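Local atomic coordinates of DUF4440 domain-containing protein (Prochlorococcus marinus, PDB entry 3HZP), a protein that is of unknown function but belongs to the NTF2-like superfamily, whose cone-shaped fold often encloses a ligand pocket or active site. Residues T30-I36 with K113-R119. Residues are numbered along the deposited sequence; the frame is centred on the assembly and turned at random.
Sequences TADFLFI and KVAWMQR
The indole of Trp116 lies against Leu34 and Ile36, its six-membered ring spanning the gap from one to the other. Leu34 CB rests 3.7 Å from Trp116 CZ3, and Ile36 CG1 sits 3.5 Å from Trp116 CZ2. Leu34 O stands over one face of the indole, toward its rim. With CG anti to the backbone N (chi1 -166°) and chi2 at -103°, the far rim swings back onto 30-36. Ile36 CB lies on Gln118 CG, and its CG2 reaches the amide carbon CD.

Phe35 and Met117 project from the other face of the sheet. In one of its two conformers, SE of selenomethionine Met117 lies at the Phe35 ring edge, 3.7 Å from Phe35 CE1, in a Met-aromatic contact. Arg119 CD packs on Phe35 CZ at 3.6 Å. The Phe33 ring edge abuts the Ala115-Trp116 backbone, with Phe33 CD1 3.6 Å from Trp116 N.

The backbones pair in parallel at Phe35-Met117 and Ile36-Gln118. Hydrogen bonds run from Met117 N to Leu34 O, Ile36 N to Met117 O (2.8 Å) and Arg119 N to Ile36 O. Before the strand, 30-33 forms a type I turn. Thr30 N still hydrogen-bonds to Val114 O (2.9 Å), and a water bridges Asp32 OD1 and Ala115 O.

Strand 35-36 lies between strands 42-43 and 111-119. A classic bulge at Ala115 and Trp116 faces Ile104 of strand 93-108. Phe25 of helix 24-28 stacks on Phe33, and helix 4-15 reaches Met117. Trp116 NE1 and Gln118 OE1 both hydrogen-bond to Thr102 OG1 of the second subunit, placing the indole side at the dimer interface.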
loop_
_atom_site.group_PDB
_atom_site.type_symbol
_atom_site.label_atom_id
_atom_site.label_comp_id
_atom_site.label_asym_id
_atom_site.label_seq_id
_atom_site.Cartn_x
_atom_site.Cartn_y
_atom_site.Cartn_z
ATOM N N THR A 30 -9.299 -12.097 -4.887
ATOM C CA THR A 30 -8.814 -13.395 -4.461
ATOM C C THR A 30 -9.270 -13.637 -3.026
ATOM O O THR A 30 -9.601 -12.714 -2.288
ATOM C CB THR A 30 -7.286 -13.456 -4.469
ATOM O OG1 THR A 30 -6.769 -12.479 -3.555
ATOM C CG2 THR A 30 -6.712 -13.173 -5.850
ATOM N N ALA A 31 -9.322 -14.895 -2.615
ATOM C CA ALA A 31 -9.802 -15.233 -1.282
ATOM C C ALA A 31 -9.016 -14.601 -0.166
ATOM O O ALA A 31 -9.562 -14.386 0.926
ATOM C CB ALA A 31 -9.770 -16.764 -1.084
ATOM N N ASP A 32 -7.738 -14.412 -0.381
ATOM C CA ASP A 32 -6.874 -13.842 0.669
ATOM C C ASP A 32 -6.661 -12.323 0.538
ATOM O O ASP A 32 -5.817 -11.737 1.202
ATOM C CB ASP A 32 -5.570 -14.614 0.741
ATOM C CG ASP A 32 -4.748 -14.474 -0.478
ATOM O OD1 ASP A 32 -5.270 -14.162 -1.581
ATOM O OD2 ASP A 32 -3.541 -14.768 -0.361
ATOM N N PHE A 33 -7.432 -11.704 -0.338
ATOM C CA PHE A 33 -7.462 -10.244 -0.448
ATOM C C PHE A 33 -7.834 -9.601 0.877
ATOM O O PHE A 33 -8.740 -10.046 1.559
ATOM C CB PHE A 33 -8.525 -9.850 -1.461
ATOM C CG PHE A 33 -8.832 -8.371 -1.479
ATOM C CD1 PHE A 33 -8.099 -7.516 -2.245
ATOM C CD2 PHE A 33 -9.865 -7.850 -0.733
ATOM C CE1 PHE A 33 -8.336 -6.158 -2.238
ATOM C CE2 PHE A 33 -10.106 -6.466 -0.723
ATOM C CZ PHE A 33 -9.375 -5.638 -1.480
ATOM N N LEU A 34 -7.153 -8.494 1.180
ATOM C CA LEU A 34 -7.612 -7.544 2.181
ATOM C C LEU A 34 -7.476 -6.135 1.630
ATOM O O LEU A 34 -6.622 -5.863 0.789
ATOM C CB LEU A 34 -6.833 -7.661 3.487
ATOM C CG LEU A 34 -6.930 -8.961 4.227
ATOM C CD1 LEU A 34 -5.900 -9.072 5.367
ATOM C CD2 LEU A 34 -8.330 -9.201 4.797
ATOM N N PHE A 35 -8.323 -5.260 2.140
ATOM C CA PHE A 35 -8.334 -3.831 1.865
ATOM C C PHE A 35 -7.823 -3.123 3.104
ATOM O O PHE A 35 -8.408 -3.284 4.191
ATOM C CB PHE A 35 -9.785 -3.381 1.566
ATOM C CG PHE A 35 -9.938 -1.920 1.295
ATOM C CD1 PHE A 35 -9.809 -1.435 0.016
ATOM C CD2 PHE A 35 -10.236 -1.040 2.330
ATOM C CE1 PHE A 35 -9.958 -0.074 -0.242
ATOM C CE2 PHE A 35 -10.415 0.328 2.062
ATOM C CZ PHE A 35 -10.287 0.770 0.794
ATOM N N ILE A 36 -6.713 -2.403 2.980
ATOM C CA ILE A 36 -6.075 -1.720 4.109
ATOM C C ILE A 36 -6.531 -0.288 4.143
ATOM O O ILE A 36 -6.266 0.479 3.241
ATOM C CB ILE A 36 -4.549 -1.830 4.069
ATOM C CG1 ILE A 36 -4.096 -3.285 3.933
ATOM C CG2 ILE A 36 -3.943 -1.199 5.319
ATOM C CD1 ILE A 36 -4.693 -4.258 4.975
ATOM N N LYS A 113 -7.460 -11.043 -11.079
ATOM C CA LYS A 113 -8.208 -10.739 -9.871
ATOM C C LYS A 113 -7.402 -9.784 -8.998
ATOM O O LYS A 113 -6.185 -9.809 -8.990
ATOM C CB LYS A 113 -8.530 -12.012 -9.063
ATOM C CG LYS A 113 -9.408 -12.967 -9.843
ATOM C CD LYS A 113 -9.824 -14.149 -9.023
ATOM C CE LYS A 113 -10.934 -13.804 -8.059
ATOM N NZ LYS A 113 -11.653 -15.021 -7.488
ATOM N N VAL A 114 -8.089 -8.906 -8.284
ATOM C CA VAL A 114 -7.390 -8.034 -7.348
ATOM C C VAL A 114 -7.020 -8.864 -6.101
ATOM O O VAL A 114 -7.868 -9.619 -5.596
ATOM C CB VAL A 114 -8.209 -6.765 -7.062
ATOM C CG1 VAL A 114 -9.541 -7.078 -6.341
ATOM C CG2 VAL A 114 -7.371 -5.771 -6.271
ATOM N N ALA A 115 -5.745 -8.796 -5.690
ATOM C CA ALA A 115 -5.133 -9.554 -4.637
ATOM C C ALA A 115 -4.886 -8.742 -3.380
ATOM O O ALA A 115 -4.734 -9.319 -2.297
ATOM C CB ALA A 115 -3.814 -10.176 -5.113
ATOM N N TRP A 116 -4.782 -7.425 -3.509
ATOM C CA TRP A 116 -4.409 -6.585 -2.354
ATOM C C TRP A 116 -4.698 -5.148 -2.705
ATOM O O TRP A 116 -4.529 -4.716 -3.839
ATOM C CB TRP A 116 -2.925 -6.728 -2.011
ATOM C CG TRP A 116 -2.589 -6.192 -0.704
ATOM C CD1 TRP A 116 -1.969 -5.004 -0.434
ATOM C CD2 TRP A 116 -2.816 -6.823 0.555
ATOM N NE1 TRP A 116 -1.842 -4.842 0.929
ATOM C CE2 TRP A 116 -2.347 -5.934 1.560
ATOM C CE3 TRP A 116 -3.372 -8.038 0.935
ATOM C CZ2 TRP A 116 -2.426 -6.235 2.895
ATOM C CZ3 TRP A 116 -3.440 -8.347 2.282
ATOM C CH2 TRP A 116 -2.954 -7.438 3.238
HETATM N N MSE A 117 -5.117 -4.361 -1.728
HETATM C CA MSE A 117 -5.276 -2.921 -1.932
HETATM C C MSE A 117 -5.080 -2.177 -0.598
HETATM O O MSE A 117 -5.714 -2.543 0.386
HETATM C CB MSE A 117 -6.653 -2.602 -2.493
HETATM C CG MSE A 117 -6.895 -1.119 -2.773
HETATM SE SE MSE A 117 -8.613 -0.718 -3.587
HETATM C CE MSE A 117 -8.214 -1.551 -5.318
ATOM N N GLN A 118 -4.220 -1.156 -0.609
ATOM C CA GLN A 118 -4.045 -0.259 0.513
ATOM C C GLN A 118 -4.274 1.154 0.038
ATOM O O GLN A 118 -3.724 1.575 -0.979
ATOM C CB GLN A 118 -2.638 -0.408 1.126
ATOM C CG GLN A 118 -2.371 0.562 2.293
ATOM C CD GLN A 118 -1.235 0.189 3.212
ATOM O OE1 GLN A 118 -0.623 -0.872 3.060
ATOM N NE2 GLN A 118 -0.979 1.016 4.203
ATOM N N ARG A 119 -5.050 1.902 0.802
ATOM C CA ARG A 119 -5.320 3.299 0.511
ATOM C C ARG A 119 -4.841 4.238 1.594
ATOM O O ARG A 119 -4.828 3.894 2.773
ATOM C CB ARG A 119 -6.808 3.572 0.248
ATOM C CG ARG A 119 -7.732 3.326 1.419
ATOM C CD ARG A 119 -9.042 4.103 1.289
ATOM N NE ARG A 119 -8.824 5.516 1.497
ATOM C CZ ARG A 119 -9.665 6.480 1.156
ATOM N NH1 ARG A 119 -10.829 6.190 0.601
ATOM N NH2 ARG A 119 -9.339 7.738 1.369
HETATM O O HOH W 1 -3.717 -11.976 -2.133
#